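Local coordinates for putative aliphatic sulfonates-binding protein (Escherichia coli, PDB 2X26) that probably serves as the periplasmic solute-binding component of an ABC-type transport system for aliphatic sulfonates, at residues A67-A72 / K276-R281; V88-E93 / W156-P161. All coordinates share one frame; numbering follows the deposited sequence. Where two conformers were deposited one is given.

Overall arrangement
The chain folds into two alpha/beta lobes, and the two contacts sample different ones. Contact 1 joins the C-terminal end of helix 62-69, beside one five-stranded mixed sheet, to the loop that follows helix 255-270, whereas contact 2 pairs two strands within the other sheet. Their centres lie 30 Å apart, and they share no helix or strand. Every residue touching across contact 2 is buried; contact 1 is also largely buried but reaches the surface at Lys-276. Backbone hydrogen bonds hold contact 2 together. Contact 1 instead relies on aliphatic side chains, while the Gln-68 amide takes its partners from beyond the two segments.

Contact 1. Residues A67-A72 / K276-R281; sequences AQAAGA and KKVDIR
The carboxamide of Gln-68 meets Ile-280 at its oxygen end: OE1 lies 3.8 Å from Ile-280 CD1, and no atom of 276-281 rests over either amide face. The two side chains cross at about a right angle. The amide's polar partners lie beyond this contact: NE2 donates to Leu-74 O, and OE1 has a weak hydrogen bond with Tyr-76 OH, which together should restrain its rotation. Lower on the same side chain, Gln-68 CB touches Val-278 CG1 at 3.8 Å.

Val-278 straddles two consecutive helix residues. With CG1 anti to its backbone N (chi1 -177°), the branches part, CG1 going to Gln-68 and CG2 to Ala-69. CG2 is close to the backbone, 3.4 Å from Ala-69 CA, and also packs on Ala-69 CB at 3.6 Å. Lys-276 brings its aliphatic stem alongside the Ala-69 carbonyl, CB being 3.7 Å from Ala-69 O, before its end leads away.

The helix stops here in a Schellman motif: Gly-71, with positive phi, is C-prime, Ala-72 N bonds Ala-67 O (3.1 Å) and Gly-71 N bonds Gln-68 O (2.9 Å). Gln-262 of helix 255-270 bonds both Val-278 O and Ile-280 N, and Arg-283 NH2 bonds Ala-72 O. Residues 276-281 themselves meet helix 62-69 by van der Waals contact, dependent on shape.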
ATOM      1  N   ALA A  67      -7.328  -9.009   6.887  1.00  8.55           N
ATOM      2  CA  ALA A  67      -7.191 -10.390   6.369  1.00  8.10           C
ATOM      3  C   ALA A  67      -6.537 -11.316   7.418  1.00  8.08           C
ATOM      4  O   ALA A  67      -6.962 -12.447   7.643  1.00  7.44           O
ATOM      5  CB  ALA A  67      -6.366 -10.373   5.008  1.00  7.91           C
ATOM      6  N   GLN A  68      -5.515 -10.811   8.104  1.00  7.64           N
ATOM      7  CA  GLN A  68      -4.783 -11.666   9.007  1.00  7.86           C
ATOM      8  C   GLN A  68      -5.625 -11.916  10.236  1.00  8.19           C
ATOM      9  O   GLN A  68      -5.591 -13.003  10.828  1.00  7.30           O
ATOM     10  CB  GLN A  68      -3.372 -11.085   9.299  1.00  7.67           C
ATOM     11  CG  GLN A  68      -2.556 -11.018   7.931  1.00  9.88           C
ATOM     12  CD  GLN A  68      -1.311 -10.110   7.977  1.00 13.99           C
ATOM     13  OE1 GLN A  68      -1.165  -9.220   8.849  1.00 12.61           O
ATOM     14  NE2 GLN A  68      -0.416 -10.331   7.020  1.00 14.68           N
ATOM     15  N   ALA A  69      -6.411 -10.917  10.632  1.00  7.80           N
ATOM     16  CA  ALA A  69      -7.240 -11.080  11.818  1.00  9.18           C
ATOM     17  C   ALA A  69      -8.269 -12.180  11.586  1.00  9.16           C
ATOM     18  O   ALA A  69      -8.776 -12.806  12.540  1.00 10.10           O
ATOM     19  CB  ALA A  69      -7.936  -9.776  12.152  1.00 10.31           C
ATOM     20  N   ALA A  70      -8.604 -12.374  10.327  1.00  7.77           N
ATOM     21  CA  ALA A  70      -9.516 -13.488   9.895  1.00  7.49           C
ATOM     22  C   ALA A  70      -8.830 -14.833   9.639  1.00  7.19           C
ATOM     23  O   ALA A  70      -9.444 -15.763   9.066  1.00  7.65           O
ATOM     24  CB  ALA A  70     -10.288 -13.072   8.664  1.00  7.60           C
ATOM     25  N   GLY A  71      -7.567 -14.929  10.002  1.00  7.78           N
ATOM     26  CA  GLY A  71      -6.855 -16.188   9.848  1.00  8.75           C
ATOM     27  C   GLY A  71      -6.079 -16.353   8.542  1.00  9.30           C
ATOM     28  O   GLY A  71      -5.426 -17.377   8.388  1.00 10.38           O
ATOM     29  N   ALA A  72      -6.054 -15.373   7.634  1.00 10.19           N
ATOM     30  CA  ALA A  72      -5.262 -15.560   6.424  1.00 10.32           C
ATOM     31  C   ALA A  72      -3.784 -15.645   6.783  1.00 11.28           C
ATOM     32  O   ALA A  72      -3.295 -14.922   7.684  1.00 13.00           O
ATOM     33  CB  ALA A  72      -5.542 -14.503   5.391  1.00  9.18           C
ATOM     34  N   LYS A 276     -10.147  -9.933  16.129  1.00 15.84           N
ATOM     35  CA  LYS A 276      -9.050 -10.636  16.817  1.00 17.75           C
ATOM     36  C   LYS A 276      -7.810  -9.777  16.916  1.00 17.03           C
ATOM     37  O   LYS A 276      -7.543  -8.947  16.055  1.00 16.77           O
ATOM     38  CB  LYS A 276      -8.676 -11.957  16.096  1.00 18.57           C
ATOM     39  CG  LYS A 276      -9.653 -13.120  16.345  1.00 22.10           C
ATOM     40  CD  LYS A 276      -9.059 -14.519  15.995  1.00 25.78           C
ATOM     41  CE  LYS A 276     -10.178 -15.554  15.776  1.00 27.88           C
ATOM     42  NZ  LYS A 276     -10.881 -15.957  17.023  1.00 31.07           N
ATOM     43  N   LYS A 277      -7.047  -9.983  17.982  1.00 18.22           N
ATOM     44  CA  LYS A 277      -5.698  -9.444  18.055  1.00 19.98           C
ATOM     45  C   LYS A 277      -4.885 -10.288  17.077  1.00 20.13           C
ATOM     46  O   LYS A 277      -5.191 -11.463  16.866  1.00 21.66           O
ATOM     47  CB  LYS A 277      -5.172  -9.520  19.501  1.00 20.51           C
ATOM     48  CG  LYS A 277      -4.284  -8.346  19.902  1.00 25.22           C
ATOM     49  CD  LYS A 277      -3.729  -8.528  21.299  1.00 28.64           C
ATOM     50  CE  LYS A 277      -2.677  -7.451  21.643  1.00 32.67           C
ATOM     51  NZ  LYS A 277      -1.410  -7.496  20.814  1.00 34.17           N
ATOM     52  N   VAL A 278      -3.927  -9.700  16.392  1.00 19.21           N
ATOM     53  CA  VAL A 278      -3.114 -10.487  15.458  1.00 19.52           C
ATOM     54  C   VAL A 278      -1.672 -10.502  15.997  1.00 18.33           C
ATOM     55  O   VAL A 278      -1.262  -9.573  16.673  1.00 19.49           O
ATOM     56  CB  VAL A 278      -3.152  -9.891  14.010  1.00 20.32           C
ATOM     57  CG1 VAL A 278      -2.350 -10.761  12.984  1.00 21.98           C
ATOM     58  CG2 VAL A 278      -4.574  -9.737  13.547  1.00 22.01           C
ATOM     59  N   ASP A 279      -0.914 -11.542  15.695  1.00 16.80           N
ATOM     60  CA  ASP A 279       0.505 -11.542  16.008  1.00 15.13           C
ATOM     61  C   ASP A 279       1.245 -11.100  14.734  1.00 12.53           C
ATOM     62  O   ASP A 279       1.620 -11.948  13.918  1.00 11.48           O
ATOM     63  CB  ASP A 279       0.945 -12.963  16.398  1.00 15.94           C
ATOM     64  CG  ASP A 279       2.412 -13.031  16.834  1.00 18.29           C
ATOM     65  OD1 ASP A 279       3.117 -11.993  16.770  1.00 18.26           O
ATOM     66  OD2 ASP A 279       2.858 -14.123  17.256  1.00 22.14           O
ATOM     67  N   ILE A 280       1.449  -9.794  14.536  1.00 10.94           N
ATOM     68  CA  ILE A 280       2.006  -9.339  13.259  1.00 10.34           C
ATOM     69  C   ILE A 280       3.371  -9.971  12.958  1.00 11.10           C
ATOM     70  O   ILE A 280       3.651 -10.317  11.801  1.00 10.82           O
ATOM     71  CB  ILE A 280       2.148  -7.773  13.193  1.00  9.50           C
ATOM     72  CG1 ILE A 280       0.754  -7.129  13.247  1.00  7.59           C
ATOM     73  CG2 ILE A 280       3.033  -7.290  11.947  1.00 10.75           C
ATOM     74  CD1 ILE A 280      -0.100  -7.533  12.060  1.00 11.11           C
ATOM     75  N   ARG A 281       4.205 -10.130  13.993  1.00  9.16           N
ATOM     76  CA  ARG A 281       5.529 -10.668  13.760  1.00 10.69           C
ATOM     77  C   ARG A 281       5.525 -12.083  13.179  1.00 11.21           C
ATOM     78  O   ARG A 281       6.431 -12.414  12.442  1.00 12.69           O
ATOM     79  CB  ARG A 281       6.380 -10.618  15.024  1.00 10.91           C
ATOM     80  CG  ARG A 281       6.780  -9.166  15.362  1.00 12.22           C
ATOM     81  CD  ARG A 281       7.183  -9.104  16.805  1.00 15.37           C
ATOM     82  NE  ARG A 281       7.495  -7.762  17.268  1.00 14.79           N
ATOM     83  CZ  ARG A 281       6.634  -6.946  17.881  1.00 13.73           C
ATOM     84  NH1 ARG A 281       5.369  -7.309  18.069  1.00 12.54           N
ATOM     85  NH2 ARG A 281       7.051  -5.765  18.309  1.00 13.72           N
TER

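Contact 2. Residues V88-E93 / W156-P161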
ATOM      1  N   VAL A  88      -4.049  13.152   4.531  1.00  6.01           N
ATOM      2  CA  VAL A  88      -4.408  14.462   5.127  1.00  4.74           C
ATOM      3  C   VAL A  88      -5.816  14.595   5.712  1.00  3.71           C
ATOM      4  O   VAL A  88      -6.717  13.819   5.380  1.00  4.13           O
ATOM      5  CB  VAL A  88      -4.228  15.567   4.062  1.00  5.41           C
ATOM      6  CG1 VAL A  88      -2.780  15.581   3.544  1.00  4.28           C
ATOM      7  CG2 VAL A  88      -5.265  15.376   2.893  1.00  6.37           C
ATOM      8  N   ILE A  89      -5.992  15.587   6.594  1.00  3.67           N
ATOM      9  CA  ILE A  89      -7.304  16.126   6.924  1.00  4.36           C
ATOM     10  C   ILE A  89      -7.413  17.511   6.279  1.00  4.41           C
ATOM     11  O   ILE A  89      -6.551  18.390   6.528  1.00  5.67           O
ATOM     12  CB  ILE A  89      -7.473  16.243   8.457  1.00  4.63           C
ATOM     13  CG1 ILE A  89      -7.304  14.884   9.116  1.00  6.55           C
ATOM     14  CG2 ILE A  89      -8.846  16.887   8.824  1.00  4.31           C
ATOM     15  CD1 ILE A  89      -7.340  14.932  10.702  1.00  7.75           C
ATOM     16  N   LEU A  90      -8.418  17.683   5.428  1.00  4.44           N
ATOM     17  CA  LEU A  90      -8.642  18.942   4.749  1.00  4.47           C
ATOM     18  C   LEU A  90      -9.772  19.707   5.353  1.00  5.02           C
ATOM     19  O   LEU A  90     -10.800  19.134   5.719  1.00  6.22           O
ATOM     20  CB  LEU A  90      -9.040  18.690   3.302  1.00  4.56           C
ATOM     21  CG  LEU A  90      -8.020  18.050   2.372  1.00  5.17           C
ATOM     22  CD1 LEU A  90      -8.736  17.712   1.073  1.00  5.09           C
ATOM     23  CD2 LEU A  90      -6.804  19.001   2.099  1.00  9.66           C
ATOM     24  N   VAL A  91      -9.605  21.019   5.382  1.00  5.09           N
ATOM     25  CA  VAL A  91     -10.709  21.924   5.728  1.00  5.01           C
ATOM     26  C   VAL A  91     -10.723  22.986   4.685  1.00  6.42           C
ATOM     27  O   VAL A  91      -9.781  23.062   3.904  1.00  7.20           O
ATOM     28  CB  VAL A  91     -10.536  22.567   7.134  1.00  5.01           C
ATOM     29  CG1 VAL A  91     -10.572  21.461   8.202  1.00  3.19           C
ATOM     30  CG2 VAL A  91      -9.164  23.299   7.227  1.00  6.93           C
ATOM     31  N   ALA A  92     -11.770  23.815   4.656  1.00  6.66           N
ATOM     32  CA  ALA A  92     -11.783  24.961   3.728  1.00  8.01           C
ATOM     33  C   ALA A  92     -10.718  25.974   4.141  1.00  9.22           C
ATOM     34  O   ALA A  92     -10.484  26.134   5.354  1.00  9.88           O
ATOM     35  CB  ALA A  92     -13.204  25.605   3.693  1.00  7.07           C
ATOM     36  N   GLU A  93     -10.054  26.657   3.191  1.00 10.39           N
ATOM     37  CA  GLU A  93      -8.970  27.618   3.522  0.50 11.26           C
ATOM     38  C   GLU A  93      -9.250  28.553   4.701  1.00 11.55           C
ATOM     39  O   GLU A  93      -8.428  28.671   5.654  1.00 11.81           O
ATOM     40  CB  GLU A  93      -8.627  28.469   2.299  0.50 12.06           C
ATOM     41  CG  GLU A  93      -7.889  27.701   1.240  0.50 13.65           C
ATOM     42  CD  GLU A  93      -7.596  28.523  -0.006  0.50 16.36           C
ATOM     43  OE1 GLU A  93      -8.487  29.281  -0.453  0.50 16.45           O
ATOM     44  OE2 GLU A  93      -6.470  28.385  -0.544  0.50 17.44           O
ATOM     45  N   TRP A 156     -12.506  16.698   5.780  1.00  3.14           N
ATOM     46  CA  TRP A 156     -12.476  15.470   4.991  1.00  3.81           C
ATOM     47  C   TRP A 156     -11.089  14.845   5.173  1.00  3.34           C
ATOM     48  O   TRP A 156     -10.044  15.449   4.852  1.00  5.57           O
ATOM     49  CB  TRP A 156     -12.766  15.755   3.508  1.00  3.42           C
ATOM     50  CG  TRP A 156     -12.775  14.553   2.585  1.00  5.11           C
ATOM     51  CD1 TRP A 156     -13.042  13.272   2.917  1.00  6.42           C
ATOM     52  CD2 TRP A 156     -12.588  14.568   1.170  1.00  5.94           C
ATOM     53  NE1 TRP A 156     -12.986  12.462   1.802  1.00  3.83           N
ATOM     54  CE2 TRP A 156     -12.716  13.245   0.717  1.00  4.38           C
ATOM     55  CE3 TRP A 156     -12.275  15.575   0.246  1.00  6.15           C
ATOM     56  CZ2 TRP A 156     -12.555  12.888  -0.619  1.00  4.50           C
ATOM     57  CZ3 TRP A 156     -12.126  15.217  -1.098  1.00  6.11           C
ATOM     58  CH2 TRP A 156     -12.264  13.893  -1.506  1.00  7.95           C
ATOM     59  N   ALA A 157     -11.075  13.653   5.735  1.00  3.37           N
ATOM     60  CA  ALA A 157      -9.801  12.946   5.897  1.00  3.14           C
ATOM     61  C   ALA A 157      -9.701  11.991   4.725  1.00  4.14           C
ATOM     62  O   ALA A 157     -10.609  11.177   4.497  1.00  4.50           O
ATOM     63  CB  ALA A 157      -9.770  12.210   7.235  1.00  3.96           C
ATOM     64  N   ILE A 158      -8.640  12.148   3.933  1.00  3.27           N
ATOM     65  CA  ILE A 158      -8.510  11.457   2.640  1.00  4.07           C
ATOM     66  C   ILE A 158      -7.061  11.306   2.195  1.00  3.37           C
ATOM     67  O   ILE A 158      -6.162  11.996   2.695  1.00  3.77           O
ATOM     68  CB  ILE A 158      -9.359  12.239   1.537  1.00  3.34           C
ATOM     69  CG1 ILE A 158      -9.541  11.408   0.240  1.00  3.37           C
ATOM     70  CG2 ILE A 158      -8.787  13.619   1.295  1.00  7.93           C
ATOM     71  CD1 ILE A 158     -10.295  10.088   0.441  1.00  3.59           C
ATOM     72  N   TRP A 159      -6.828  10.349   1.282  1.00  2.41           N
ATOM     73  CA  TRP A 159      -5.517  10.067   0.729  1.00  2.36           C
ATOM     74  C   TRP A 159      -5.344  10.631  -0.693  1.00  3.26           C
ATOM     75  O   TRP A 159      -6.303  11.086  -1.329  1.00  2.19           O
ATOM     76  CB  TRP A 159      -5.264   8.556   0.729  1.00  3.43           C
ATOM     77  CG  TRP A 159      -6.328   7.750   0.034  1.00  2.30           C
ATOM     78  CD1 TRP A 159      -6.340   7.348  -1.253  1.00  4.03           C
ATOM     79  CD2 TRP A 159      -7.542   7.225   0.639  1.00  2.72           C
ATOM     80  NE1 TRP A 159      -7.488   6.600  -1.519  1.00  3.34           N
ATOM     81  CE2 TRP A 159      -8.228   6.500  -0.362  1.00  4.23           C
ATOM     82  CE3 TRP A 159      -8.074   7.258   1.946  1.00  4.72           C
ATOM     83  CZ2 TRP A 159      -9.460   5.832  -0.118  1.00  3.63           C
ATOM     84  CZ3 TRP A 159      -9.292   6.572   2.189  1.00  6.52           C
ATOM     85  CH2 TRP A 159      -9.971   5.906   1.167  1.00  5.42           C
ATOM     86  N   ASP A 160      -4.107  10.634  -1.161  1.00  3.35           N
ATOM     87  CA  ASP A 160      -3.806  11.011  -2.554  1.00  3.40           C
ATOM     88  C   ASP A 160      -4.210   9.852  -3.477  1.00  3.69           C
ATOM     89  O   ASP A 160      -3.985   8.666  -3.148  1.00  3.69           O
ATOM     90  CB  ASP A 160      -2.300  11.256  -2.656  1.00  2.39           C
ATOM     91  CG  ASP A 160      -1.933  12.680  -2.982  1.00  4.23           C
ATOM     92  OD1 ASP A 160      -2.816  13.439  -3.471  1.00  4.04           O
ATOM     93  OD2 ASP A 160      -0.690  12.989  -2.842  1.00  4.38           O
ATOM     94  N   PRO A 161      -4.690  10.160  -4.681  1.00  2.91           N
ATOM     95  CA  PRO A 161      -4.667  11.482  -5.356  1.00  3.10           C
ATOM     96  C   PRO A 161      -5.905  12.374  -5.155  1.00  3.01           C
ATOM     97  O   PRO A 161      -5.954  13.479  -5.708  1.00  2.89           O
ATOM     98  CB  PRO A 161      -4.604  11.072  -6.843  1.00  3.14           C
ATOM     99  CG  PRO A 161      -5.534   9.841  -6.881  1.00  3.87           C
ATOM    100  CD  PRO A 161      -4.938   9.075  -5.666  1.00  3.96           C
TER
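Val-88 and Leu-90 pair with Ile-158 and Trp-156 as antiparallel neighbours in the mixed sheet of one lobe of a type II periplasmic binding protein fold. Two hydrogen-bonded pairs flank a non-hydrogen-bonded one, Ile-89 with Ala-157. In the first, Val-88 N donates to Ile-158 O at 3.0 Å, and Ile-158 N returns a 2.9 Å bond to Val-88 O; both donors sit nearly along the C=O axis. In the second, Leu-90 N to Trp-156 O spans 2.8 Å with an N-H...O angle of 175°, although the donor is tilted 32° from the carbonyl plane. Trp-156 N answers to Leu-90 O, in the carbonyl plane, at 3.0 Å.

The middle pair turns its backbone polar groups outward: Ile-89 bonds to strand 172-177 at Leu-175 and Lys-176, and Ala-157 to Ala-109 of strand 107-110. Ala-157 CA also makes a C-H...O contact with Val-88 O.

Helix 162-169 packs over the face bearing Val-88 and Leu-90, through Tyr-163. On this face Leu-90 CD1 touches two neighbours, Trp-156 CE3 at 4.2 Å, approached obliquely, and Ile-158 CG2 at 4.1 Å. Within strand 155-159 itself, Ile-158 CB lies 3.5 Å above the Trp-156 ring plane, offset toward its rim.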